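PDB 6QVV: RNA-dependent RNA polymerase from Toscana virus, which probably acts, through this N-terminal domain, as a cap-snatching endonuclease that cleaves capped host RNAs to supply primers for viral transcription. Local coordinates for residues R4-Q9 and T119-V124; Y36-S41 and R197-E202; E96-L101 and S158-I163; N145-Y150 and L165-V170. All blocks are in the same frame, centred on the assembly; numbering follows the deposited sequence. Where two conformers were deposited one is given.

Contact 1: residues R4-Q9 and T119-V124; sequences RILKKQ and TETGHV
Arg4 and Glu120 meet as opposite charges at the outer surface, their side chains crossing at about a right angle. Glu120 OE1 lies at the edge of the guanidinium, 3.6 Å from Arg4 NH1 in a rather long salt bridge, with the guanidinium and carboxylate planes 67° apart. Glu120 OE1 also comes within 3.0 Å of Arg4 CD. The second oxygen, Glu120 OE2, accepts a hydrogen bond of 2.7 Å from a water, which in turn accepts one from Leu6 N; a carboxylate suits this place because it serves both partners. Further along, Thr121 CG2 packs on Gln9 OE1 at 3.3 Å.

Behind these groups, Lys7 CD lies over one face of the Arg4 guanidinium, offset toward the rim. The backbones are set by a 3-10 turn at 5-7 and by the type I beta turn Thr119 to Gly122, closed by Gly122 N to Thr119 O (2.9 Å); Gly122 tolerates the positive phi. The N-terminal loop thus rests on the turn joining the antiparallel strands 115-118 and 124-131.

Contact 2: residues Y36-S41 and R197-E202; sequences YVIKHS and RDIFEE
The Tyr36 ring lies with one face against Ile199, the two side chains sliding past each other in opposite directions. Ile199 CG1 sits 3.7 Å from the ring centroid and only 7° off the ring normal, a CH-pi contact almost exactly over the centre. Tyr36 reaches this place because its CG is set between the backbone N and the carbonyl carbon, which carries the ring from strand 36-40 toward helix 197-202. Beyond the ring, Tyr36 OH gives a hydrogen bond of 3.1 Å to Glu202 OE2. Ring and carboxylate planes stand 70° apart, and the donor comes from above the carboxylate, 53° out of its plane. Asp198 CB lies 3.5 Å from Tyr36 OH, oblique to the ring. Two residues on, on the same strand face, Ile38 CD1 touches Glu202 CB at 4.0 Å and Ile199 CG2 at 4.2 Å, so the branched, apolar isoleucines continue the packing; Ile199 also rests on Ile47 of strand 44-49 and Phe77 of helix 77-82. Tyrosine suits the boundary between core and surface: its ring gives the buried isoleucine an apolar face while its hydroxyl meets an exposed carboxylate, through a bond whose tilted approach suggests modest strength.

Contact 3: residues E96-L101 and S158-I163; sequences EVFGVL and SAIKPI
Phe98, the last residue of helix 94-98, extends its ring toward the 158-163 loop, meeting Ile160, then Lys161, then Ile163 on the way out. At the root, Phe98 CB is 4.2 Å from Ile160 CD1. With CG anti to the carbonyl carbon (chi1 -63°), the ring then runs past Ile160, whose CG2 lies in the ring plane at the edge, 4.0 Å from Phe98 CD1. One atom further, Phe98 CE1 has Lys161 CB at 4.1 Å, again near the ring plane. Phe98 CZ, at the tip, meets Ile163 CD1 at 3.6 Å, the isoleucine arriving from the opposite direction. One ring face takes Val97 CG1, offset toward the rim.

The loop links helix 136-157 to strand 163-171 in a beta-alpha-beta unit of the PDDEXK-type nuclease fold, and the ring also touches Val124 and Arg157. A large flat apolar group suits a side chain that spans from a helix end to several aliphatic chains. Gly99 leaves the helix with phi 77°, which a side chain would resist; beyond it Leu101 CD1 packs on Ile160 CD1 at 3.5 Å. Lys161, extended until a bend at chi4, brings NZ to 3.5 Å from Val97 O while forming a salt bridge with Glu118.

Contact 4: residues N145-Y150 and L165-V170; sequences NKIAKY and LYIIAV. With SO4 (sulfate ion), chain F; SO4 (sulfate ion), chain G.
Helix 136-157 packs here on strand 163-171, the second strand of a beta-alpha-beta unit whose first is strand 124-131, within the PDDEXK-type nuclease fold. Ile147 and Ile167 carry the buried contact, crossing so that Ile147 CG1 lies 3.5 Å from Ile167 CG1. Ile147 CG2 touches Leu165 CD2 at 4.2 Å, and Ile167 CD1 reaches the CB of Lys146 at 3.9 Å. Beta-branched Ile167 is at home in a strand and has two methyls and a methylene to offer the helix; Ile147 suits its place through apolar bulk set against the sheet.

Lys146 contributes only its base to this packing; bent at chi2 (-47°), its side chain turns away past Glu128 and Thr130 and lies about 5 Å from a bound manganese(III) ion, consistent with a metal-dependent nuclease site. Of two sulfates, probably from the crystallisation liquor, the chain G ion takes a hydrogen bond of 2.6 Å from Lys146 NZ to its O1. Tyr150 packs through CB on Leu165 CD1, while its OH donates to O4 of the chain F sulfate at 2.8 Å.

Contact 4 is the most central of the four, where the helix and last strand of the beta-alpha-beta unit meet near the manganese. Contact 3 lies about 18 Å from it, centre to centre, and is joined to it through the same helix 136-157 and strand 163-171. Contact 1 is about 15 Å from contact 3, centre to centre, and touches it directly, Val124 of one bonding to Pro162 of the other. Contact 2 lies on the opposite side of the chain's centre, its own centre about 44 Å from that of contact 1. Along the chain contacts 3 and 4 nest inside the loop that contact 2 closes, so the C-terminal helix 183-203 closes back on an early strand at that end.

Contact 1: residues R4-Q9 and T119-V124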
loop_
_atom_site.group_PDB
_atom_site.type_symbol
_atom_site.label_atom_id
_atom_site.label_comp_id
_atom_site.label_asym_id
_atom_site.label_seq_id
_atom_site.Cartn_x
_atom_site.Cartn_y
_atom_site.Cartn_z
ATOM N N ARG A 4 -4.348 23.684 18.474
ATOM C CA ARG A 4 -4.896 23.335 17.166
ATOM C C ARG A 4 -6.423 23.382 17.218
ATOM O O ARG A 4 -7.068 22.556 17.877
ATOM C CB ARG A 4 -4.369 21.973 16.731
ATOM C CG ARG A 4 -2.861 22.003 16.465
ATOM C CD ARG A 4 -2.252 20.610 16.462
ATOM N NE ARG A 4 -2.426 19.916 17.736
ATOM C CZ ARG A 4 -2.532 18.593 17.860
ATOM N NH1 ARG A 4 -2.493 17.815 16.782
ATOM N NH2 ARG A 4 -2.688 18.050 19.063
ATOM N N ILE A 5 -6.993 24.353 16.505
ATOM C CA ILE A 5 -8.405 24.671 16.622
ATOM C C ILE A 5 -9.291 23.663 15.897
ATOM O O ILE A 5 -10.441 23.459 16.312
ATOM C CB ILE A 5 -8.633 26.120 16.146
ATOM C CG1 ILE A 5 -9.946 26.663 16.703
ATOM C CG2 ILE A 5 -8.609 26.230 14.637
ATOM C CD1 ILE A 5 -10.009 28.171 16.753
ATOM N N LEU A 6 -8.773 22.986 14.866
ATOM C CA LEU A 6 -9.537 21.937 14.204
ATOM C C LEU A 6 -9.918 20.810 15.158
ATOM O O LEU A 6 -10.866 20.072 14.878
ATOM C CB LEU A 6 -8.750 21.383 13.017
ATOM C CG LEU A 6 -8.550 22.372 11.857
ATOM C CD1 LEU A 6 -8.112 21.661 10.579
ATOM C CD2 LEU A 6 -9.795 23.191 11.602
ATOM N N LYS A 7 -9.214 20.672 16.283
ATOM C CA LYS A 7 -9.549 19.664 17.278
ATOM C C LYS A 7 -10.731 20.063 18.147
ATOM O O LYS A 7 -11.110 19.297 19.034
ATOM C CB LYS A 7 -8.345 19.378 18.177
ATOM C CG LYS A 7 -7.098 18.914 17.447
ATOM C CD LYS A 7 -6.228 18.048 18.353
ATOM C CE LYS A 7 -6.898 16.702 18.587
ATOM N NZ LYS A 7 -5.906 15.606 18.770
ATOM N N LYS A 8 -11.313 21.236 17.927
ATOM C CA LYS A 8 -12.386 21.742 18.770
ATOM C C LYS A 8 -13.727 21.782 18.038
ATOM O O LYS A 8 -14.598 22.580 18.389
ATOM C CB LYS A 8 -12.029 23.130 19.297
ATOM C CG LYS A 8 -10.645 23.247 19.961
ATOM C CD LYS A 8 -10.495 24.621 20.629
ATOM C CE LYS A 8 -9.045 24.952 20.999
ATOM N NZ LYS A 8 -8.444 23.878 21.820
ATOM N N GLN A 9 -13.905 20.935 16.996
ATOM C CA GLN A 9 -15.167 20.936 16.266
ATOM C C GLN A 9 -16.181 20.026 16.930
ATOM O O GLN A 9 -15.819 19.091 17.654
ATOM C CB GLN A 9 -14.952 20.483 14.824
ATOM C CG GLN A 9 -13.902 21.279 14.096
ATOM C CD GLN A 9 -13.861 20.951 12.627
ATOM O OE1 GLN A 9 -12.843 20.489 12.110
ATOM N NE2 GLN A 9 -14.964 21.207 11.936
ATOM N N THR A 119 -6.389 12.309 11.443
ATOM C CA THR A 119 -6.317 13.744 11.220
ATOM C C THR A 119 -6.820 14.512 12.445
ATOM O O THR A 119 -7.496 13.960 13.314
ATOM C CB THR A 119 -7.137 14.130 9.982
ATOM O OG1 THR A 119 -8.535 14.028 10.279
ATOM C CG2 THR A 119 -6.820 13.211 8.823
ATOM N N GLU A 120 -6.483 15.811 12.489
ATOM C CA GLU A 120 -6.937 16.705 13.558
ATOM C C GLU A 120 -8.450 16.704 13.708
ATOM O O GLU A 120 -8.978 16.813 14.824
ATOM C CB GLU A 120 -6.505 18.142 13.273
ATOM C CG GLU A 120 -5.105 18.337 12.774
ATOM C CD GLU A 120 -4.515 19.656 13.253
ATOM O OE1 GLU A 120 -3.420 19.611 13.845
ATOM O OE2 GLU A 120 -5.135 20.730 13.041
ATOM N N THR A 121 -9.170 16.661 12.587
ATOM C CA THR A 121 -10.622 16.697 12.636
ATOM C C THR A 121 -11.200 15.439 13.274
ATOM O O THR A 121 -12.403 15.394 13.548
ATOM C CB THR A 121 -11.152 16.932 11.216
ATOM O OG1 THR A 121 -10.429 18.025 10.647
ATOM C CG2 THR A 121 -12.615 17.312 11.222
ATOM N N GLY A 122 -10.369 14.432 13.547
ATOM C CA GLY A 122 -10.818 13.239 14.224
ATOM C C GLY A 122 -11.279 12.109 13.331
ATOM O O GLY A 122 -11.759 11.098 13.850
ATOM N N HIS A 123 -11.195 12.267 12.014
ATOM C CA HIS A 123 -11.399 11.146 11.115
ATOM C C HIS A 123 -10.179 10.230 11.162
ATOM O O HIS A 123 -9.072 10.645 11.512
ATOM C CB HIS A 123 -11.642 11.636 9.683
ATOM C CG HIS A 123 -12.974 12.294 9.475
ATOM N ND1 HIS A 123 -13.174 13.647 9.653
ATOM C CD2 HIS A 123 -14.169 11.788 9.081
ATOM C CE1 HIS A 123 -14.434 13.944 9.388
ATOM N NE2 HIS A 123 -15.059 12.834 9.037
ATOM N N VAL A 124 -10.392 8.964 10.823
ATOM C CA VAL A 124 -9.311 7.996 10.713
ATOM C C VAL A 124 -9.395 7.324 9.345
ATOM O O VAL A 124 -10.487 7.007 8.866
ATOM C CB VAL A 124 -9.368 6.954 11.850
ATOM C CG1 VAL A 124 -8.333 5.857 11.629
ATOM C CG2 VAL A 124 -9.163 7.624 13.225
HETATM O O HOH W 1 -5.897 23.269 13.763
#

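Contact 2: residues Y36-S41 and R197-E202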
loop_
_atom_site.group_PDB
_atom_site.type_symbol
_atom_site.label_atom_id
_atom_site.label_comp_id
_atom_site.label_asym_id
_atom_site.label_seq_id
_atom_site.Cartn_x
_atom_site.Cartn_y
_atom_site.Cartn_z
ATOM N N TYR A 36 18.937 -3.277 -13.227
ATOM C CA TYR A 36 19.240 -3.517 -11.822
ATOM C C TYR A 36 20.344 -4.559 -11.720
ATOM O O TYR A 36 20.409 -5.496 -12.521
ATOM C CB TYR A 36 18.003 -3.982 -11.008
ATOM C CG TYR A 36 17.249 -5.095 -11.678
ATOM C CD1 TYR A 36 16.182 -4.824 -12.534
ATOM C CD2 TYR A 36 17.632 -6.413 -11.503
ATOM C CE1 TYR A 36 15.510 -5.844 -13.187
ATOM C CE2 TYR A 36 16.963 -7.449 -12.142
ATOM C CZ TYR A 36 15.906 -7.161 -12.986
ATOM O OH TYR A 36 15.252 -8.192 -13.626
ATOM N N VAL A 37 21.214 -4.376 -10.731
ATOM C CA VAL A 37 22.313 -5.284 -10.427
ATOM C C VAL A 37 22.093 -5.817 -9.016
ATOM O O VAL A 37 22.084 -5.040 -8.054
ATOM C CB VAL A 37 23.668 -4.572 -10.534
ATOM C CG1 VAL A 37 24.798 -5.513 -10.138
ATOM C CG2 VAL A 37 23.871 -4.026 -11.945
ATOM N N ILE A 38 21.905 -7.127 -8.891
ATOM C CA ILE A 38 21.688 -7.778 -7.602
ATOM C C ILE A 38 22.987 -8.432 -7.143
ATOM O O ILE A 38 23.619 -9.180 -7.904
ATOM C CB ILE A 38 20.565 -8.824 -7.688
ATOM C CG1 ILE A 38 19.262 -8.171 -8.152
ATOM C CG2 ILE A 38 20.396 -9.519 -6.352
ATOM C CD1 ILE A 38 18.190 -9.167 -8.531
ATOM N N LYS A 39 23.376 -8.181 -5.894
ATOM C CA LYS A 39 24.588 -8.772 -5.340
ATOM C C LYS A 39 24.317 -9.368 -3.968
ATOM O O LYS A 39 23.545 -8.817 -3.176
ATOM C CB LYS A 39 25.712 -7.743 -5.219
ATOM C CG LYS A 39 26.242 -7.235 -6.539
ATOM C CD LYS A 39 27.305 -6.187 -6.311
ATOM C CE LYS A 39 27.903 -5.706 -7.616
ATOM N NZ LYS A 39 29.016 -4.746 -7.351
ATOM N N HIS A 40 24.967 -10.495 -3.693
ATOM C CA HIS A 40 24.962 -11.056 -2.351
ATOM C C HIS A 40 25.507 -10.042 -1.354
ATOM O O HIS A 40 26.371 -9.222 -1.671
ATOM C CB HIS A 40 25.808 -12.327 -2.309
ATOM C CG HIS A 40 25.172 -13.495 -2.991
ATOM N ND1 HIS A 40 23.816 -13.736 -2.945
ATOM C CD2 HIS A 40 25.705 -14.482 -3.751
ATOM C CE1 HIS A 40 23.540 -14.826 -3.638
ATOM N NE2 HIS A 40 24.668 -15.298 -4.138
ATOM N N SER A 41 24.993 -10.096 -0.135
ATOM C CA SER A 41 25.475 -9.205 0.904
ATOM C C SER A 41 25.599 -9.999 2.196
ATOM O O SER A 41 25.548 -11.232 2.199
ATOM C CB SER A 41 24.552 -7.993 1.064
ATOM O OG SER A 41 23.419 -8.331 1.840
ATOM N N ARG A 197 8.332 -7.320 -9.962
ATOM C CA ARG A 197 8.157 -8.691 -10.427
ATOM C C ARG A 197 9.450 -9.221 -11.025
ATOM O O ARG A 197 9.876 -10.338 -10.713
ATOM C CB ARG A 197 7.034 -8.748 -11.464
ATOM C CG ARG A 197 5.699 -9.203 -10.931
ATOM C CD ARG A 197 4.583 -8.785 -11.870
ATOM N NE ARG A 197 4.398 -9.698 -13.000
ATOM C CZ ARG A 197 3.259 -10.333 -13.259
ATOM N NH1 ARG A 197 2.211 -10.157 -12.461
ATOM N NH2 ARG A 197 3.161 -11.144 -14.306
ATOM N N ASP A 198 10.076 -8.426 -11.904
ATOM C CA ASP A 198 11.332 -8.824 -12.527
ATOM C C ASP A 198 12.396 -9.094 -11.471
ATOM O O ASP A 198 13.069 -10.127 -11.502
ATOM C CB ASP A 198 11.801 -7.743 -13.507
ATOM C CG ASP A 198 10.891 -7.620 -14.744
ATOM O OD1 ASP A 198 9.983 -8.466 -14.915
ATOM O OD2 ASP A 198 11.082 -6.672 -15.553
ATOM N N ILE A 199 12.549 -8.180 -10.514
ATOM C CA ILE A 199 13.560 -8.364 -9.479
ATOM C C ILE A 199 13.240 -9.588 -8.634
ATOM O O ILE A 199 14.129 -10.383 -8.301
ATOM C CB ILE A 199 13.671 -7.094 -8.619
ATOM C CG1 ILE A 199 14.231 -5.948 -9.468
ATOM C CG2 ILE A 199 14.532 -7.363 -7.370
ATOM C CD1 ILE A 199 14.083 -4.575 -8.841
ATOM N N PHE A 200 11.965 -9.780 -8.301
ATOM C CA PHE A 200 11.608 -10.880 -7.414
ATOM C C PHE A 200 11.904 -12.237 -8.039
ATOM O O PHE A 200 12.322 -13.164 -7.339
ATOM C CB PHE A 200 10.144 -10.797 -7.023
ATOM C CG PHE A 200 9.763 -11.803 -6.001
ATOM C CD1 PHE A 200 10.300 -11.739 -4.729
ATOM C CD2 PHE A 200 8.888 -12.834 -6.308
ATOM C CE1 PHE A 200 9.960 -12.675 -3.773
ATOM C CE2 PHE A 200 8.542 -13.771 -5.359
ATOM C CZ PHE A 200 9.081 -13.695 -4.092
ATOM N N GLU A 201 11.692 -12.381 -9.351
ATOM C CA GLU A 201 11.969 -13.663 -9.992
ATOM C C GLU A 201 13.449 -14.020 -9.901
ATOM O O GLU A 201 13.799 -15.196 -9.753
ATOM C CB GLU A 201 11.499 -13.646 -11.450
ATOM N N GLU A 202 14.334 -13.030 -9.948
ATOM C CA GLU A 202 15.744 -13.348 -9.762
ATOM C C GLU A 202 16.109 -13.507 -8.293
ATOM O O GLU A 202 17.068 -14.217 -7.986
ATOM C CB GLU A 202 16.615 -12.291 -10.457
ATOM C CG GLU A 202 16.129 -12.020 -11.896
ATOM C CD GLU A 202 17.184 -11.437 -12.843
ATOM O OE1 GLU A 202 18.405 -11.569 -12.573
ATOM O OE2 GLU A 202 16.771 -10.852 -13.877
#

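Contact 3: residues E96-L101 and S158-I163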
loop_
_atom_site.group_PDB
_atom_site.type_symbol
_atom_site.label_atom_id
_atom_site.label_comp_id
_atom_site.label_asym_id
_atom_site.label_seq_id
_atom_site.Cartn_x
_atom_site.Cartn_y
_atom_site.Cartn_z
ATOM N N GLU A 96 -2.691 0.733 18.833
ATOM C CA GLU A 96 -1.921 1.949 19.061
ATOM C C GLU A 96 -2.760 3.195 18.844
ATOM O O GLU A 96 -2.461 4.242 19.423
ATOM C CB GLU A 96 -0.689 1.974 18.162
ATOM C CG GLU A 96 0.228 0.790 18.390
ATOM C CD GLU A 96 1.386 0.748 17.417
ATOM O OE1 GLU A 96 1.879 1.839 17.035
ATOM O OE2 GLU A 96 1.801 -0.378 17.042
ATOM N N VAL A 97 -3.819 3.108 18.041
ATOM C CA VAL A 97 -4.622 4.280 17.698
ATOM C C VAL A 97 -5.929 4.340 18.490
ATOM O O VAL A 97 -6.388 5.422 18.854
ATOM C CB VAL A 97 -4.889 4.317 16.177
ATOM C CG1 VAL A 97 -5.669 5.571 15.800
ATOM C CG2 VAL A 97 -3.574 4.214 15.394
ATOM N N PHE A 98 -6.577 3.214 18.758
ATOM C CA PHE A 98 -7.880 3.276 19.407
ATOM C C PHE A 98 -7.851 2.773 20.840
ATOM O O PHE A 98 -8.796 3.034 21.597
ATOM C CB PHE A 98 -8.915 2.469 18.607
ATOM C CG PHE A 98 -9.154 2.997 17.216
ATOM C CD1 PHE A 98 -10.118 3.971 16.984
ATOM C CD2 PHE A 98 -8.412 2.522 16.139
ATOM C CE1 PHE A 98 -10.339 4.468 15.698
ATOM C CE2 PHE A 98 -8.636 3.010 14.861
ATOM C CZ PHE A 98 -9.591 3.991 14.640
ATOM N N GLY A 99 -6.786 2.097 21.235
ATOM C CA GLY A 99 -6.800 1.372 22.476
ATOM C C GLY A 99 -7.587 0.099 22.285
ATOM O O GLY A 99 -8.204 -0.115 21.235
ATOM N N VAL A 100 -7.555 -0.760 23.295
ATOM C CA VAL A 100 -8.329 -1.986 23.246
ATOM C C VAL A 100 -9.806 -1.625 23.341
ATOM O O VAL A 100 -10.174 -0.571 23.872
ATOM C CB VAL A 100 -7.848 -2.922 24.370
ATOM C CG1 VAL A 100 -8.907 -3.873 24.801
ATOM C CG2 VAL A 100 -6.606 -3.673 23.912
ATOM N N LEU A 101 -10.659 -2.469 22.762
ATOM C CA LEU A 101 -12.028 -2.096 22.434
ATOM C C LEU A 101 -13.038 -2.351 23.539
ATOM O O LEU A 101 -13.774 -1.431 23.913
ATOM C CB LEU A 101 -12.440 -2.819 21.152
ATOM C CG LEU A 101 -13.519 -2.156 20.336
ATOM C CD1 LEU A 101 -13.100 -0.732 20.057
ATOM C CD2 LEU A 101 -13.647 -2.950 19.067
ATOM N N SER A 158 -15.073 2.194 14.381
ATOM C CA SER A 158 -15.731 3.408 13.902
ATOM C C SER A 158 -16.700 3.959 14.933
ATOM O O SER A 158 -17.111 5.118 14.812
ATOM C CB SER A 158 -16.459 3.173 12.570
ATOM O OG SER A 158 -17.647 2.402 12.731
ATOM N N ALA A 159 -17.043 3.176 15.964
ATOM C CA ALA A 159 -17.812 3.720 17.070
ATOM C C ALA A 159 -17.000 4.699 17.889
ATOM O O ALA A 159 -17.586 5.470 18.657
ATOM C CB ALA A 159 -18.328 2.609 17.982
ATOM N N ILE A 160 -15.673 4.668 17.759
ATOM C CA ILE A 160 -14.797 5.574 18.505
ATOM C C ILE A 160 -14.456 6.801 17.684
ATOM O O ILE A 160 -14.661 7.930 18.137
ATOM C CB ILE A 160 -13.525 4.825 18.963
ATOM C CG1 ILE A 160 -13.871 3.743 19.983
ATOM C CG2 ILE A 160 -12.508 5.788 19.557
ATOM C CD1 ILE A 160 -12.751 2.774 20.178
ATOM N N LYS A 161 -13.939 6.600 16.459
ATOM C CA LYS A 161 -13.721 7.674 15.478
ATOM C C LYS A 161 -14.164 7.166 14.112
ATOM O O LYS A 161 -13.974 5.981 13.804
ATOM C CB LYS A 161 -12.257 8.120 15.413
ATOM C CG LYS A 161 -11.653 8.530 16.765
ATOM C CD LYS A 161 -10.203 8.987 16.625
ATOM C CE LYS A 161 -9.542 9.199 17.970
ATOM N NZ LYS A 161 -8.489 8.164 18.214
ATOM N N PRO A 162 -14.768 8.014 13.278
ATOM C CA PRO A 162 -15.176 7.537 11.953
ATOM C C PRO A 162 -13.959 7.061 11.174
ATOM O O PRO A 162 -12.856 7.588 11.314
ATOM C CB PRO A 162 -15.820 8.772 11.308
ATOM C CG PRO A 162 -15.252 9.927 12.042
ATOM C CD PRO A 162 -15.049 9.451 13.452
ATOM N N ILE A 163 -14.166 6.036 10.363
ATOM C CA ILE A 163 -13.100 5.420 9.595
ATOM C C ILE A 163 -13.535 5.328 8.140
ATOM O O ILE A 163 -14.691 4.989 7.855
ATOM C CB ILE A 163 -12.762 4.022 10.151
ATOM C CG1 ILE A 163 -12.289 4.128 11.603
ATOM C CG2 ILE A 163 -11.746 3.321 9.246
ATOM C CD1 ILE A 163 -11.957 2.800 12.244
#

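Contact 4: residues N145-Y150 and L165-V170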
loop_
_atom_site.group_PDB
_atom_site.type_symbol
_atom_site.label_atom_id
_atom_site.label_comp_id
_atom_site.label_asym_id
_atom_site.label_seq_id
_atom_site.Cartn_x
_atom_site.Cartn_y
_atom_site.Cartn_z
ATOM N N ASN A 145 -10.914 -9.260 -0.769
ATOM C CA ASN A 145 -10.389 -10.023 0.355
ATOM C C ASN A 145 -9.740 -9.123 1.398
ATOM O O ASN A 145 -9.874 -9.384 2.597
ATOM C CB ASN A 145 -9.408 -11.087 -0.133
ATOM C CG ASN A 145 -10.085 -12.133 -1.003
ATOM O OD1 ASN A 145 -11.317 -12.211 -1.057
ATOM N ND2 ASN A 145 -9.288 -12.938 -1.688
ATOM N N LYS A 146 -9.073 -8.046 0.986
ATOM C CA LYS A 146 -8.524 -7.148 1.997
ATOM C C LYS A 146 -9.635 -6.427 2.752
ATOM O O LYS A 146 -9.527 -6.205 3.966
ATOM C CB LYS A 146 -7.565 -6.141 1.362
ATOM C CG LYS A 146 -6.250 -6.736 0.927
ATOM C CD LYS A 146 -5.636 -7.622 1.996
ATOM C CE LYS A 146 -4.267 -8.145 1.528
ATOM N NZ LYS A 146 -3.615 -9.013 2.559
ATOM N N ILE A 147 -10.708 -6.044 2.050
ATOM C CA ILE A 147 -11.852 -5.433 2.723
ATOM C C ILE A 147 -12.437 -6.394 3.744
ATOM O O ILE A 147 -12.770 -6.003 4.865
ATOM C CB ILE A 147 -12.918 -5.007 1.698
ATOM C CG1 ILE A 147 -12.411 -3.842 0.837
ATOM C CG2 ILE A 147 -14.270 -4.731 2.404
ATOM C CD1 ILE A 147 -13.388 -3.444 -0.235
ATOM N N ALA A 148 -12.568 -7.668 3.371
ATOM C CA ALA A 148 -13.094 -8.656 4.305
ATOM C C ALA A 148 -12.143 -8.869 5.481
ATOM O O ALA A 148 -12.584 -9.017 6.628
ATOM C CB ALA A 148 -13.367 -9.963 3.562
ATOM N N LYS A 149 -10.836 -8.861 5.222
ATOM C CA LYS A 149 -9.857 -9.022 6.295
ATOM C C LYS A 149 -9.999 -7.948 7.376
ATOM O O LYS A 149 -9.840 -8.241 8.567
ATOM C CB LYS A 149 -8.441 -9.004 5.704
ATOM C CG LYS A 149 -7.312 -9.069 6.742
ATOM C CD LYS A 149 -5.958 -9.274 6.066
ATOM C CE LYS A 149 -4.842 -9.444 7.087
ATOM N NZ LYS A 149 -4.799 -10.826 7.626
ATOM N N TYR A 150 -10.308 -6.705 6.997
ATOM C CA TYR A 150 -10.251 -5.599 7.950
ATOM C C TYR A 150 -11.588 -4.937 8.271
ATOM O O TYR A 150 -11.614 -4.060 9.142
ATOM C CB TYR A 150 -9.291 -4.515 7.441
ATOM C CG TYR A 150 -7.858 -4.973 7.398
ATOM C CD1 TYR A 150 -7.113 -5.078 8.567
ATOM C CD2 TYR A 150 -7.254 -5.327 6.193
ATOM C CE1 TYR A 150 -5.802 -5.504 8.539
ATOM C CE2 TYR A 150 -5.955 -5.754 6.153
ATOM C CZ TYR A 150 -5.222 -5.842 7.336
ATOM O OH TYR A 150 -3.909 -6.270 7.314
ATOM N N LEU A 165 -12.225 3.197 4.801
ATOM C CA LEU A 165 -11.366 2.076 4.459
ATOM C C LEU A 165 -11.007 2.149 2.968
ATOM O O LEU A 165 -11.893 2.150 2.114
ATOM C CB LEU A 165 -12.065 0.763 4.815
ATOM C CG LEU A 165 -11.344 -0.531 4.434
ATOM C CD1 LEU A 165 -10.058 -0.674 5.247
ATOM C CD2 LEU A 165 -12.244 -1.742 4.625
ATOM N N TYR A 166 -9.714 2.222 2.659
ATOM C CA TYR A 166 -9.247 2.280 1.281
ATOM C C TYR A 166 -8.398 1.069 0.947
ATOM O O TYR A 166 -7.718 0.505 1.812
ATOM C CB TYR A 166 -8.434 3.542 0.999
ATOM C CG TYR A 166 -9.298 4.777 0.931
ATOM C CD1 TYR A 166 -10.189 4.971 -0.127
ATOM C CD2 TYR A 166 -9.247 5.735 1.931
ATOM C CE1 TYR A 166 -10.992 6.091 -0.185
ATOM C CE2 TYR A 166 -10.047 6.861 1.882
ATOM C CZ TYR A 166 -10.917 7.035 0.820
ATOM O OH TYR A 166 -11.709 8.158 0.781
ATOM N N ILE A 167 -8.447 0.683 -0.326
ATOM C CA ILE A 167 -7.705 -0.449 -0.862
ATOM C C ILE A 167 -7.023 0.007 -2.141
ATOM O O ILE A 167 -7.609 0.764 -2.929
ATOM C CB ILE A 167 -8.616 -1.662 -1.160
ATOM C CG1 ILE A 167 -9.526 -1.971 0.024
ATOM C CG2 ILE A 167 -7.777 -2.891 -1.513
ATOM C CD1 ILE A 167 -8.784 -2.424 1.292
ATOM N N ILE A 168 -5.784 -0.447 -2.342
ATOM C CA ILE A 168 -5.110 -0.413 -3.637
ATOM C C ILE A 168 -4.673 -1.833 -3.959
ATOM O O ILE A 168 -3.880 -2.428 -3.213
ATOM C CB ILE A 168 -3.896 0.539 -3.650
ATOM C CG1 ILE A 168 -4.265 1.934 -3.143
ATOM C CG2 ILE A 168 -3.356 0.694 -5.042
ATOM C CD1 ILE A 168 -3.042 2.874 -3.025
ATOM N N ALA A 169 -5.173 -2.378 -5.068
ATOM C CA ALA A 169 -4.757 -3.695 -5.546
ATOM C C ALA A 169 -4.164 -3.542 -6.935
ATOM O O ALA A 169 -4.857 -3.099 -7.863
ATOM C CB ALA A 169 -5.930 -4.682 -5.570
ATOM N N VAL A 170 -2.886 -3.913 -7.085
ATOM C CA VAL A 170 -2.175 -3.772 -8.354
ATOM C C VAL A 170 -2.145 -5.111 -9.089
ATOM O O VAL A 170 -1.950 -6.173 -8.481
ATOM C CB VAL A 170 -0.750 -3.233 -8.127
ATOM C CG1 VAL A 170 0.109 -4.253 -7.383
ATOM C CG2 VAL A 170 -0.124 -2.853 -9.430
HETATM S S SO4 F . -2.501 -8.371 10.040
HETATM O O1 SO4 F . -2.065 -8.851 8.729
HETATM O O2 SO4 F . -1.330 -7.920 10.791
HETATM O O3 SO4 F . -3.202 -9.454 10.746
HETATM O O4 SO4 F . -3.399 -7.231 9.882
HETATM S S SO4 G . -5.451 -12.256 2.625
HETATM O O1 SO4 G . -5.459 -10.813 2.423
HETATM O O2 SO4 G . -4.113 -12.790 2.372
HETATM O O3 SO4 G . -5.829 -12.581 4.008
HETATM O O4 SO4 G . -6.411 -12.801 1.666
#